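Local atomic coordinates of Sfrice_029225 (Spodoptera frugiperda, PDB entry 6I50), a protein that probably acts as a cytokine of the tumour necrosis factor family, binding TNF-type receptors as a trimer of jelly-roll subunits. Residues Ala6-Asn11 against Ser153-Val158; Val62-Thr67 against Leu127-Gly132; Thr84-Leu89 against Leu102-Gln107; Leu89-Ala94 against Asp133-Arg138. All coordinates share one frame; numbering follows the deposited sequence.

Interaction 1 (Ala6-Asn11 against Ser153-Val158); sequences AHFHGN and SFIGLV
The imidazole of H7 overlaps the root of the F154 side chain: CE1 of H7 lies 3.5 Å from CB of F154, and the two rings, their planes 37° apart, meet obliquely rather than as a stack. H7 reaches across because its CG stands anti to the backbone N (chi1 -180°), while its ND1 is hydrogen-bonded to the hydroxyl of Y73 on strand 68-80. G156, paired with H7, carries no side chain, and a CB there would crowd ND1 of H7. On the face bearing A6, F8, I155 and L157, CB of F8 packs 4.2 Å from CG2 of I155. The backbones run antiparallel at 177°; F8 and I155 form a hydrogen-bonded pair, with N of F8 2.8 Å from O of I155 and the return bond equally short. N of G10 adds a last bond to O of S153. An alanine in place of H7 would probably leave the hydroxyl of Y73 without this mate and uncover one flank of F154, which also packs on A124 of a second subunit. The chemistry thus divides by face, a polar-aromatic cluster facing the trimer partner and an apolar layer facing the inside of the jelly-roll sandwich.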
loop_
_atom_site.group_PDB
_atom_site.type_symbol
_atom_site.label_atom_id
_atom_site.label_comp_id
_atom_site.label_asym_id
_atom_site.label_seq_id
_atom_site.Cartn_x
_atom_site.Cartn_y
_atom_site.Cartn_z
ATOM N N ALA A 6 3.556 8.309 13.379
ATOM C CA ALA A 6 2.601 9.401 13.246
ATOM C C ALA A 6 1.813 9.218 11.957
ATOM O O ALA A 6 2.314 8.663 10.975
ATOM C CB ALA A 6 3.303 10.767 13.258
ATOM N N HIS A 7 0.568 9.693 11.977
ATOM C CA HIS A 7 -0.297 9.689 10.808
ATOM C C HIS A 7 -0.896 11.079 10.662
ATOM O O HIS A 7 -1.444 11.616 11.625
ATOM C CB HIS A 7 -1.415 8.649 10.937
ATOM C CG HIS A 7 -2.330 8.599 9.754
ATOM N ND1 HIS A 7 -2.070 7.821 8.645
ATOM C CD2 HIS A 7 -3.499 9.234 9.501
ATOM C CE1 HIS A 7 -3.048 7.968 7.768
ATOM N NE2 HIS A 7 -3.929 8.817 8.265
ATOM N N PHE A 8 -0.758 11.668 9.479
ATOM C CA PHE A 8 -1.302 12.989 9.184
ATOM C C PHE A 8 -2.246 12.857 8.001
ATOM O O PHE A 8 -1.897 12.227 6.997
ATOM C CB PHE A 8 -0.184 13.986 8.865
ATOM C CG PHE A 8 0.923 13.982 9.872
ATOM C CD1 PHE A 8 0.810 14.723 11.037
ATOM C CD2 PHE A 8 2.062 13.212 9.672
ATOM C CE1 PHE A 8 1.825 14.718 11.981
ATOM C CE2 PHE A 8 3.083 13.204 10.608
ATOM C CZ PHE A 8 2.956 13.955 11.770
ATOM N N HIS A 9 -3.433 13.449 8.102
ATOM C CA HIS A 9 -4.407 13.278 7.035
ATOM C C HIS A 9 -4.957 14.627 6.589
ATOM O O HIS A 9 -4.778 15.653 7.252
ATOM C CB HIS A 9 -5.551 12.320 7.442
ATOM C CG HIS A 9 -6.264 12.700 8.704
ATOM N ND1 HIS A 9 -6.761 11.759 9.581
ATOM C CD2 HIS A 9 -6.600 13.907 9.219
ATOM C CE1 HIS A 9 -7.355 12.368 10.591
ATOM N NE2 HIS A 9 -7.274 13.672 10.396
ATOM N N GLY A 10 -5.603 14.615 5.426
ATOM C CA GLY A 10 -6.118 15.851 4.864
ATOM C C GLY A 10 -7.227 16.418 5.730
ATOM O O GLY A 10 -8.120 15.700 6.182
ATOM N N ASN A 11 -7.171 17.732 5.953
ATOM C CA ASN A 11 -8.141 18.384 6.832
ATOM C C ASN A 11 -8.210 19.858 6.463
ATOM O O ASN A 11 -7.303 20.623 6.805
ATOM C CB ASN A 11 -7.752 18.199 8.295
ATOM C CG ASN A 11 -8.872 18.564 9.250
ATOM O OD1 ASN A 11 -9.809 19.272 8.888
ATOM N ND2 ASN A 11 -8.777 18.078 10.482
ATOM N N SER A 153 -6.827 11.395 1.702
ATOM C CA SER A 153 -5.442 11.799 1.478
ATOM C C SER A 153 -4.702 11.844 2.807
ATOM O O SER A 153 -5.242 12.343 3.798
ATOM C CB SER A 153 -5.359 13.172 0.787
ATOM O OG SER A 153 -5.963 13.137 -0.499
ATOM N N PHE A 154 -3.473 11.322 2.831
ATOM C CA PHE A 154 -2.756 11.215 4.099
ATOM C C PHE A 154 -1.294 10.863 3.851
ATOM O O PHE A 154 -0.906 10.441 2.759
ATOM C CB PHE A 154 -3.402 10.168 5.013
ATOM C CG PHE A 154 -3.750 8.875 4.314
ATOM C CD1 PHE A 154 -2.787 7.898 4.109
ATOM C CD2 PHE A 154 -5.044 8.633 3.879
ATOM C CE1 PHE A 154 -3.104 6.712 3.468
ATOM C CE2 PHE A 154 -5.368 7.448 3.239
ATOM C CZ PHE A 154 -4.397 6.481 3.043
ATOM N N ILE A 155 -0.490 11.024 4.903
ATOM C CA ILE A 155 0.906 10.593 4.925
ATOM C C ILE A 155 1.216 10.116 6.338
ATOM O O ILE A 155 0.849 10.771 7.318
ATOM C CB ILE A 155 1.882 11.710 4.490
ATOM C CG1 ILE A 155 3.336 11.275 4.704
ATOM C CG2 ILE A 155 1.609 13.020 5.232
ATOM C CD1 ILE A 155 4.356 12.213 4.078
ATOM N N GLY A 156 1.827 8.941 6.446
ATOM C CA GLY A 156 2.117 8.370 7.743
ATOM C C GLY A 156 3.435 7.628 7.706
ATOM O O GLY A 156 3.958 7.289 6.638
ATOM N N LEU A 157 3.985 7.404 8.895
ATOM C CA LEU A 157 5.243 6.688 8.994
ATOM C C LEU A 157 5.342 6.022 10.353
ATOM O O LEU A 157 4.858 6.547 11.361
ATOM C CB LEU A 157 6.476 7.581 8.775
ATOM C CG LEU A 157 6.567 9.110 8.838
ATOM C CD1 LEU A 157 5.706 9.754 9.909
ATOM C CD2 LEU A 157 8.027 9.493 9.039
ATOM N N VAL A 158 5.998 4.864 10.357
ATOM C CA VAL A 158 6.181 4.044 11.544
ATOM C C VAL A 158 7.635 3.607 11.563
ATOM O O VAL A 158 8.095 2.942 10.628
ATOM C CB VAL A 158 5.253 2.815 11.548
ATOM C CG1 VAL A 158 5.477 1.988 12.812
ATOM C CG2 VAL A 158 3.784 3.219 11.409
#

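Interaction 2 (Val62-Thr67 against Leu127-Gly132); sequences VHVHHT and LFLKAG
Two hydrogen bonds join V62-T67 to L127-G132, and both are donated by backbone N-H groups of the turn after strand 117-129. N of A131 points almost straight at OG1 of T67, 2.9 Å away with an angle of 174° at the hydrogen. N of G132 gives the other bond to O of V64, at 2.8 Å, coming in tilted from the carbonyl plane. G132 has a positive phi of 94°, with backbone angles that would drive a CB into the carbonyl oxygen before it, which favours glycine. The two branches of T67 divide the work: with chi1 at -60°, OG1 lies beside its own backbone N and takes the polar bond, whereas CG2 extends the other way to CZ of F128, 3.6 Å off, meeting that ring obliquely. A valine in its place would probably leave the N-H of A131 without its acceptor. Farther in, V64 turns toward the turn, its CG1 3.5 Å from O of K130. Its CG2 meets CD1 of L129 at 4.1 Å, the two side chains crossing at about a right angle, and L129 continues onto Y70 and V72 of strand 68-80. On the outer side, CB of A131 rests 3.4 Å from O of H65. Backbone donors thus pin the turn to the surface loop, and apolar contact deepens only at V64 and L129.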
loop_
_atom_site.group_PDB
_atom_site.type_symbol
_atom_site.label_atom_id
_atom_site.label_comp_id
_atom_site.label_asym_id
_atom_site.label_seq_id
_atom_site.Cartn_x
_atom_site.Cartn_y
_atom_site.Cartn_z
ATOM N N VAL A 62 6.709 16.828 7.069
ATOM C CA VAL A 62 6.857 15.912 8.194
ATOM C C VAL A 62 8.298 15.994 8.680
ATOM O O VAL A 62 9.238 15.828 7.897
ATOM C CB VAL A 62 6.484 14.476 7.799
ATOM C CG1 VAL A 62 6.814 13.526 8.932
ATOM C CG2 VAL A 62 5.001 14.390 7.457
ATOM N N HIS A 63 8.465 16.259 9.970
ATOM C CA HIS A 63 9.760 16.503 10.597
ATOM C C HIS A 63 10.153 15.237 11.362
ATOM O O HIS A 63 9.529 14.902 12.372
ATOM C CB HIS A 63 9.630 17.725 11.510
ATOM C CG HIS A 63 10.905 18.181 12.152
ATOM N ND1 HIS A 63 12.062 17.433 12.164
ATOM C CD2 HIS A 63 11.188 19.317 12.834
ATOM C CE1 HIS A 63 13.005 18.093 12.813
ATOM N NE2 HIS A 63 12.499 19.238 13.233
ATOM N N VAL A 64 11.182 14.535 10.877
ATOM C CA VAL A 64 11.657 13.290 11.483
ATOM C C VAL A 64 12.637 13.641 12.598
ATOM O O VAL A 64 13.525 14.480 12.409
ATOM C CB VAL A 64 12.326 12.386 10.427
ATOM C CG1 VAL A 64 12.894 11.102 11.062
ATOM C CG2 VAL A 64 11.346 12.052 9.290
ATOM N N HIS A 65 12.480 13.004 13.766
ATOM C CA HIS A 65 13.337 13.286 14.912
ATOM C C HIS A 65 14.232 12.124 15.324
ATOM O O HIS A 65 15.084 12.313 16.205
ATOM C CB HIS A 65 12.486 13.706 16.119
ATOM C CG HIS A 65 11.651 14.917 15.868
ATOM N ND1 HIS A 65 12.191 16.172 15.701
ATOM C CD2 HIS A 65 10.312 15.060 15.735
ATOM C CE1 HIS A 65 11.220 17.040 15.485
ATOM N NE2 HIS A 65 10.070 16.392 15.502
ATOM N N HIS A 66 14.067 10.941 14.727
ATOM C CA HIS A 66 14.816 9.758 15.127
ATOM C C HIS A 66 15.260 9.007 13.883
ATOM O O HIS A 66 14.442 8.708 13.006
ATOM C CB HIS A 66 13.972 8.842 16.016
ATOM C CG HIS A 66 13.337 9.550 17.165
ATOM N ND1 HIS A 66 12.132 10.212 17.056
ATOM C CD2 HIS A 66 13.746 9.711 18.445
ATOM C CE1 HIS A 66 11.824 10.746 18.225
ATOM N NE2 HIS A 66 12.787 10.455 19.085
ATOM N N THR A 67 16.549 8.695 13.822
ATOM C CA THR A 67 17.101 7.974 12.684
ATOM C C THR A 67 16.688 6.506 12.721
ATOM O O THR A 67 16.706 5.867 13.778
ATOM C CB THR A 67 18.624 8.093 12.697
ATOM O OG1 THR A 67 18.990 9.478 12.610
ATOM C CG2 THR A 67 19.238 7.328 11.536
ATOM N N LEU A 127 11.895 2.842 4.272
ATOM C CA LEU A 127 12.846 3.872 3.865
ATOM C C LEU A 127 13.756 4.241 5.027
ATOM O O LEU A 127 13.314 4.311 6.176
ATOM C CB LEU A 127 12.108 5.128 3.383
ATOM C CG LEU A 127 11.210 4.973 2.154
ATOM C CD1 LEU A 127 10.344 6.220 1.989
ATOM C CD2 LEU A 127 12.043 4.699 0.905
ATOM N N PHE A 128 15.032 4.472 4.735
ATOM C CA PHE A 128 15.930 4.980 5.758
ATOM C C PHE A 128 15.739 6.484 5.879
ATOM O O PHE A 128 15.847 7.210 4.888
ATOM C CB PHE A 128 17.387 4.660 5.435
ATOM C CG PHE A 128 18.349 5.317 6.373
ATOM C CD1 PHE A 128 18.621 4.754 7.614
ATOM C CD2 PHE A 128 18.941 6.529 6.042
ATOM C CE1 PHE A 128 19.484 5.376 8.496
ATOM C CE2 PHE A 128 19.809 7.150 6.917
ATOM C CZ PHE A 128 20.079 6.576 8.143
ATOM N N LEU A 129 15.465 6.949 7.095
ATOM C CA LEU A 129 15.291 8.370 7.367
ATOM C C LEU A 129 16.208 8.782 8.507
ATOM O O LEU A 129 16.418 8.014 9.452
ATOM C CB LEU A 129 13.840 8.698 7.732
ATOM C CG LEU A 129 12.784 8.266 6.708
ATOM C CD1 LEU A 129 11.387 8.509 7.246
ATOM C CD2 LEU A 129 12.977 9.001 5.391
ATOM N N LYS A 130 16.758 9.991 8.413
ATOM C CA LYS A 130 17.627 10.537 9.446
ATOM C C LYS A 130 16.876 11.539 10.314
ATOM O O LYS A 130 16.010 12.276 9.836
ATOM C CB LYS A 130 18.843 11.243 8.838
ATOM C CG LYS A 130 19.771 10.354 8.054
ATOM C CD LYS A 130 21.106 11.042 7.798
ATOM C CE LYS A 130 21.891 11.217 9.084
ATOM N NZ LYS A 130 23.351 11.329 8.813
ATOM N N ALA A 131 17.237 11.577 11.598
ATOM C CA ALA A 131 16.836 12.692 12.441
ATOM C C ALA A 131 17.173 14.000 11.736
ATOM O O ALA A 131 18.268 14.161 11.186
ATOM C CB ALA A 131 17.536 12.615 13.802
ATOM N N GLY A 132 16.206 14.918 11.711
ATOM C CA GLY A 132 16.368 16.175 11.012
ATOM C C GLY A 132 15.848 16.188 9.588
ATOM O O GLY A 132 15.772 17.265 8.983
#

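Interaction 3 (Thr84-Leu89 against Leu102-Gln107); sequences TISWVL and LLQCAQ
A beta hairpin, made by strands 84-92 and 100-108, contains this contact, and its central feature is the indole of W87 beneath C105. CB of C105 sits over one face of the indole, 3.6 Å from the centroid of the five-membered ring and 27° off its normal, a CH-pi contact. SG stands farther out and oblique to the ring, and is joined in a disulfide to C121. W87 lies under its neighbour because CG occupies the crowded position between backbone N and carbonyl carbon (chi1 58°); NE1 then donates to O of C121, so ring and disulfide are tied to the same strand. The far end of the indole runs alongside L103, with CZ3 of W87 4.1 Å from CB of L103. In the TNF jelly roll this hairpin edges the five-stranded sheet, and 100-108 is the outermost strand of that sheet within the chain. Its backbones are antiparallel at 173°, and the pair I85 with Q107 is regular, N of I85 lying 2.9 Å from O of Q107. O of C105 is gripped twice: OG of S86 donates at 2.6 Å and N of W87 at 3.1 Å, from opposite faces of the carbonyl plane. NE2 of Q104 adds a weak bond to OG of S86, while the extended Q104 chain lies beside V88, whose CG1 is 3.6 Å from CD of Q104. Beyond the hairpin edge, O of Q104 accepts from Q75 of a third subunit and N of A106 donates to S120 of the same subunit.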
loop_
_atom_site.group_PDB
_atom_site.type_symbol
_atom_site.label_atom_id
_atom_site.label_comp_id
_atom_site.label_asym_id
_atom_site.label_seq_id
_atom_site.Cartn_x
_atom_site.Cartn_y
_atom_site.Cartn_z
ATOM N N THR A 84 -2.804 12.669 -16.635
ATOM C CA THR A 84 -1.822 12.076 -15.738
ATOM C C THR A 84 -1.794 12.835 -14.423
ATOM O O THR A 84 -1.735 14.071 -14.412
ATOM C CB THR A 84 -0.428 12.084 -16.367
ATOM O OG1 THR A 84 -0.447 11.331 -17.588
ATOM C CG2 THR A 84 0.595 11.490 -15.415
ATOM N N ILE A 85 -1.848 12.095 -13.319
ATOM C CA ILE A 85 -1.643 12.639 -11.987
ATOM C C ILE A 85 -0.519 11.840 -11.343
ATOM O O ILE A 85 -0.439 10.617 -11.511
ATOM C CB ILE A 85 -2.934 12.599 -11.141
ATOM C CG1 ILE A 85 -3.614 11.231 -11.224
ATOM C CG2 ILE A 85 -3.912 13.665 -11.622
ATOM C CD1 ILE A 85 -3.298 10.314 -10.067
ATOM N N SER A 86 0.371 12.537 -10.643
ATOM C CA SER A 86 1.534 11.878 -10.071
ATOM C C SER A 86 2.073 12.738 -8.941
ATOM O O SER A 86 2.037 13.971 -9.020
ATOM C CB SER A 86 2.607 11.635 -11.141
ATOM O OG SER A 86 3.774 11.039 -10.593
ATOM N N TRP A 87 2.556 12.085 -7.890
ATOM C CA TRP A 87 3.219 12.782 -6.797
ATOM C C TRP A 87 4.591 12.176 -6.530
ATOM O O TRP A 87 4.882 11.029 -6.901
ATOM C CB TRP A 87 2.376 12.778 -5.503
ATOM C CG TRP A 87 1.988 11.432 -4.944
ATOM C CD1 TRP A 87 0.754 10.851 -5.002
ATOM C CD2 TRP A 87 2.817 10.538 -4.188
ATOM N NE1 TRP A 87 0.764 9.640 -4.342
ATOM C CE2 TRP A 87 2.020 9.422 -3.837
ATOM C CE3 TRP A 87 4.156 10.565 -3.783
ATOM C CZ2 TRP A 87 2.522 8.344 -3.109
ATOM C CZ3 TRP A 87 4.653 9.493 -3.060
ATOM C CH2 TRP A 87 3.838 8.395 -2.735
ATOM N N VAL A 88 5.436 12.978 -5.879
ATOM C CA VAL A 88 6.761 12.560 -5.435
ATOM C C VAL A 88 6.911 12.905 -3.961
ATOM O O VAL A 88 6.389 13.921 -3.490
ATOM C CB VAL A 88 7.892 13.216 -6.258
ATOM C CG1 VAL A 88 8.003 12.548 -7.624
ATOM C CG2 VAL A 88 7.655 14.704 -6.400
ATOM N N LEU A 89 7.620 12.046 -3.232
ATOM C CA LEU A 89 7.951 12.283 -1.836
ATOM C C LEU A 89 9.367 12.846 -1.785
ATOM O O LEU A 89 10.314 12.161 -2.172
ATOM C CB LEU A 89 7.851 10.980 -1.041
ATOM C CG LEU A 89 8.221 11.099 0.436
ATOM C CD1 LEU A 89 7.222 11.985 1.165
ATOM C CD2 LEU A 89 8.306 9.733 1.103
ATOM N N LEU A 102 12.257 10.062 -2.828
ATOM C CA LEU A 102 12.289 8.734 -2.229
ATOM C C LEU A 102 11.229 7.806 -2.788
ATOM O O LEU A 102 11.440 6.591 -2.819
ATOM C CB LEU A 102 12.101 8.825 -0.709
ATOM C CG LEU A 102 13.134 9.672 0.034
ATOM C CD1 LEU A 102 12.976 9.472 1.532
ATOM C CD2 LEU A 102 14.540 9.311 -0.417
ATOM N N LEU A 103 10.101 8.361 -3.227
ATOM C CA LEU A 103 8.935 7.581 -3.616
ATOM C C LEU A 103 8.169 8.357 -4.674
ATOM O O LEU A 103 8.130 9.589 -4.645
ATOM C CB LEU A 103 8.044 7.309 -2.398
ATOM C CG LEU A 103 7.220 6.048 -2.229
ATOM C CD1 LEU A 103 8.079 4.809 -2.438
ATOM C CD2 LEU A 103 6.626 6.068 -0.823
ATOM N N GLN A 104 7.560 7.632 -5.610
ATOM C CA GLN A 104 6.746 8.266 -6.638
ATOM C C GLN A 104 5.565 7.370 -6.974
ATOM O O GLN A 104 5.685 6.142 -6.971
ATOM C CB GLN A 104 7.556 8.558 -7.905
ATOM C CG GLN A 104 6.768 9.316 -8.974
ATOM C CD GLN A 104 7.651 9.881 -10.065
ATOM O OE1 GLN A 104 8.869 9.730 -10.033
ATOM N NE2 GLN A 104 7.038 10.542 -11.038
ATOM N N CYS A 105 4.426 8.002 -7.254
ATOM C CA CYS A 105 3.193 7.339 -7.648
ATOM C C CYS A 105 2.666 8.021 -8.902
ATOM O O CYS A 105 2.818 9.234 -9.065
ATOM C CB CYS A 105 2.150 7.410 -6.521
ATOM S SG CYS A 105 0.638 6.468 -6.767
ATOM N N ALA A 106 2.052 7.243 -9.797
ATOM C CA ALA A 106 1.502 7.841 -11.008
ATOM C C ALA A 106 0.269 7.071 -11.455
ATOM O O ALA A 106 0.184 5.853 -11.292
ATOM C CB ALA A 106 2.538 7.882 -12.140
ATOM N N GLN A 107 -0.693 7.800 -12.010
ATOM C CA GLN A 107 -1.863 7.207 -12.644
ATOM C C GLN A 107 -2.169 8.003 -13.900
ATOM O O GLN A 107 -2.049 9.230 -13.901
ATOM C CB GLN A 107 -3.072 7.204 -11.702
ATOM C CG GLN A 107 -4.159 6.181 -12.027
ATOM C CD GLN A 107 -5.104 6.632 -13.128
ATOM O OE1 GLN A 107 -5.788 5.814 -13.750
ATOM N NE2 GLN A 107 -5.157 7.940 -13.367
#

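Interaction 4 (Leu89-Ala94 against Asp133-Arg138); sequences LHRTNA and DRLAVR
From its CB, 3.9 Å from CD2 of L135, the side chain of R91 runs over its neighbour and then over an acid. CG stays on CD2 of L135; CD lies 3.4 Å from OD2 of D133; and NH2 ends in a salt bridge to that oxygen at 2.9 Å. Bends at chi2 and chi3 fold the chain back over D133, and NH2 comes to OD2 from the syn side but well out of the carboxylate plane, guanidinium and carboxylate standing 62° apart. The guanidinium has further partners: NH1 pairs with E100 and NH2 also reaches O of F128. OD1 of D133 takes ND2 of N93 at 2.7 Å on the anti side, the amide nearly perpendicular to the carboxylate. On the opposite face, NH1 of R138 donates to ND1 of H90 at 3.0 Å, close to the imidazole plane, while NE of R138 bonds to O of D34. L89 packs CD1 against CG2 of V137, 4.1 Å away. Short backbone bonds, such as N of H90 to O of A136 at 2.7 Å, join the strands, which run antiparallel at 151°. This twisted pair lies inside one sheet of the TNF jelly roll, L89, L135 and V137 facing the other.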
loop_
_atom_site.group_PDB
_atom_site.type_symbol
_atom_site.label_atom_id
_atom_site.label_comp_id
_atom_site.label_asym_id
_atom_site.label_seq_id
_atom_site.Cartn_x
_atom_site.Cartn_y
_atom_site.Cartn_z
ATOM N N LEU A 89 7.620 12.046 -3.232
ATOM C CA LEU A 89 7.951 12.283 -1.836
ATOM C C LEU A 89 9.367 12.846 -1.785
ATOM O O LEU A 89 10.314 12.161 -2.172
ATOM C CB LEU A 89 7.851 10.980 -1.041
ATOM C CG LEU A 89 8.221 11.099 0.436
ATOM C CD1 LEU A 89 7.222 11.985 1.165
ATOM C CD2 LEU A 89 8.306 9.733 1.103
ATOM N N HIS A 90 9.508 14.090 -1.326
ATOM C CA HIS A 90 10.793 14.780 -1.304
ATOM C C HIS A 90 11.381 14.784 0.100
ATOM O O HIS A 90 10.705 15.160 1.060
ATOM C CB HIS A 90 10.644 16.220 -1.791
ATOM C CG HIS A 90 10.501 16.337 -3.274
ATOM N ND1 HIS A 90 9.787 17.350 -3.877
ATOM C CD2 HIS A 90 10.988 15.568 -4.279
ATOM C CE1 HIS A 90 9.840 17.201 -5.189
ATOM N NE2 HIS A 90 10.561 16.127 -5.459
ATOM N N ARG A 91 12.649 14.401 0.206
ATOM C CA ARG A 91 13.381 14.428 1.463
ATOM C C ARG A 91 14.414 15.547 1.429
ATOM O O ARG A 91 15.199 15.655 0.476
ATOM C CB ARG A 91 14.071 13.087 1.729
ATOM C CG ARG A 91 14.606 12.957 3.151
ATOM C CD ARG A 91 16.118 12.942 3.183
ATOM N NE ARG A 91 16.672 11.882 2.351
ATOM C CZ ARG A 91 16.782 10.611 2.726
ATOM N NH1 ARG A 91 17.304 9.716 1.893
ATOM N NH2 ARG A 91 16.369 10.227 3.928
ATOM N N THR A 92 14.401 16.390 2.457
ATOM C CA THR A 92 15.382 17.445 2.617
ATOM C C THR A 92 16.003 17.321 4.000
ATOM O O THR A 92 15.443 16.698 4.904
ATOM C CB THR A 92 14.763 18.842 2.440
ATOM O OG1 THR A 92 13.627 18.977 3.305
ATOM C CG2 THR A 92 14.329 19.068 0.990
ATOM N N ASN A 93 17.174 17.925 4.155
ATOM C CA ASN A 93 17.911 17.863 5.407
ATOM C C ASN A 93 19.001 18.914 5.327
ATOM O O ASN A 93 19.470 19.246 4.237
ATOM C CB ASN A 93 18.506 16.461 5.638
ATOM C CG ASN A 93 19.144 16.303 7.009
ATOM O OD1 ASN A 93 20.151 16.931 7.304
ATOM N ND2 ASN A 93 18.569 15.435 7.844
ATOM N N ALA A 94 19.389 19.447 6.485
ATOM C CA ALA A 94 20.440 20.461 6.499
ATOM C C ALA A 94 21.734 19.953 5.880
ATOM O O ALA A 94 22.537 20.758 5.388
ATOM C CB ALA A 94 20.698 20.937 7.930
ATOM N N ASP A 133 15.500 15.033 9.027
ATOM C CA ASP A 133 14.895 15.009 7.701
ATOM C C ASP A 133 13.540 15.698 7.722
ATOM O O ASP A 133 12.797 15.613 8.703
ATOM C CB ASP A 133 14.701 13.576 7.211
ATOM C CG ASP A 133 15.977 12.935 6.705
ATOM O OD1 ASP A 133 17.037 13.596 6.686
ATOM O OD2 ASP A 133 15.909 11.747 6.316
ATOM N N ARG A 134 13.216 16.373 6.622
ATOM C CA ARG A 134 11.863 16.826 6.339
ATOM C C ARG A 134 11.345 16.075 5.120
ATOM O O ARG A 134 12.093 15.834 4.161
ATOM C CB ARG A 134 11.810 18.336 6.089
ATOM C CG ARG A 134 11.582 19.166 7.345
ATOM C CD ARG A 134 12.740 19.067 8.324
ATOM N NE ARG A 134 12.697 20.137 9.312
ATOM C CZ ARG A 134 13.655 20.385 10.199
ATOM N NH1 ARG A 134 14.742 19.627 10.235
ATOM N NH2 ARG A 134 13.527 21.395 11.057
ATOM N N LEU A 135 10.071 15.688 5.172
ATOM C CA LEU A 135 9.408 15.008 4.067
ATOM C C LEU A 135 8.243 15.856 3.595
ATOM O O LEU A 135 7.433 16.302 4.410
ATOM C CB LEU A 135 8.898 13.628 4.479
ATOM C CG LEU A 135 9.950 12.649 5.002
ATOM C CD1 LEU A 135 9.270 11.363 5.464
ATOM C CD2 LEU A 135 10.994 12.350 3.941
ATOM N N ALA A 136 8.154 16.062 2.285
ATOM C CA ALA A 136 7.026 16.754 1.676
ATOM C C ALA A 136 6.547 15.963 0.471
ATOM O O ALA A 136 7.333 15.283 -0.191
ATOM C CB ALA A 136 7.399 18.173 1.233
ATOM N N VAL A 137 5.252 16.059 0.192
ATOM C CA VAL A 137 4.662 15.470 -1.004
ATOM C C VAL A 137 4.377 16.598 -1.984
ATOM O O VAL A 137 3.684 17.564 -1.641
ATOM C CB VAL A 137 3.375 14.693 -0.683
ATOM C CG1 VAL A 137 2.910 13.925 -1.913
ATOM C CG2 VAL A 137 3.590 13.741 0.481
ATOM N N ARG A 138 4.900 16.480 -3.201
ATOM C CA ARG A 138 4.609 17.427 -4.268
ATOM C C ARG A 138 4.019 16.683 -5.455
ATOM O O ARG A 138 4.342 15.520 -5.695
ATOM C CB ARG A 138 5.866 18.184 -4.726
ATOM C CG ARG A 138 6.365 19.221 -3.738
ATOM C CD ARG A 138 7.534 20.024 -4.303
ATOM N NE ARG A 138 7.936 21.065 -3.362
ATOM C CZ ARG A 138 8.717 20.854 -2.304
ATOM N NH1 ARG A 138 9.206 19.645 -2.072
ATOM N NH2 ARG A 138 9.022 21.852 -1.483
#

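Interactions 1 and 3 are buried, interaction 4 is partly so, and interaction 2 lies at the surface. Interaction 1 belongs to the sheet of strands 68-80 and 144-161; interactions 3 and 4 lie in the opposing five-stranded sheet, share strand 84-92 and meet at L89. Between the sheets, CD1 of I155 packs against both L89 and V137. Strand 62-63 of interaction 2 borders strand 134-139, while V62 touches F8, I155 and L157. Chemistry follows position: interaction 1 sets H7 and F154 against a second subunit, interaction 3 presents strand 100-108 to a third through backbone and glutamine bonds, interaction 4 carries charge pairs and touches no other chain, and interaction 2 relies on backbone donors in a turn.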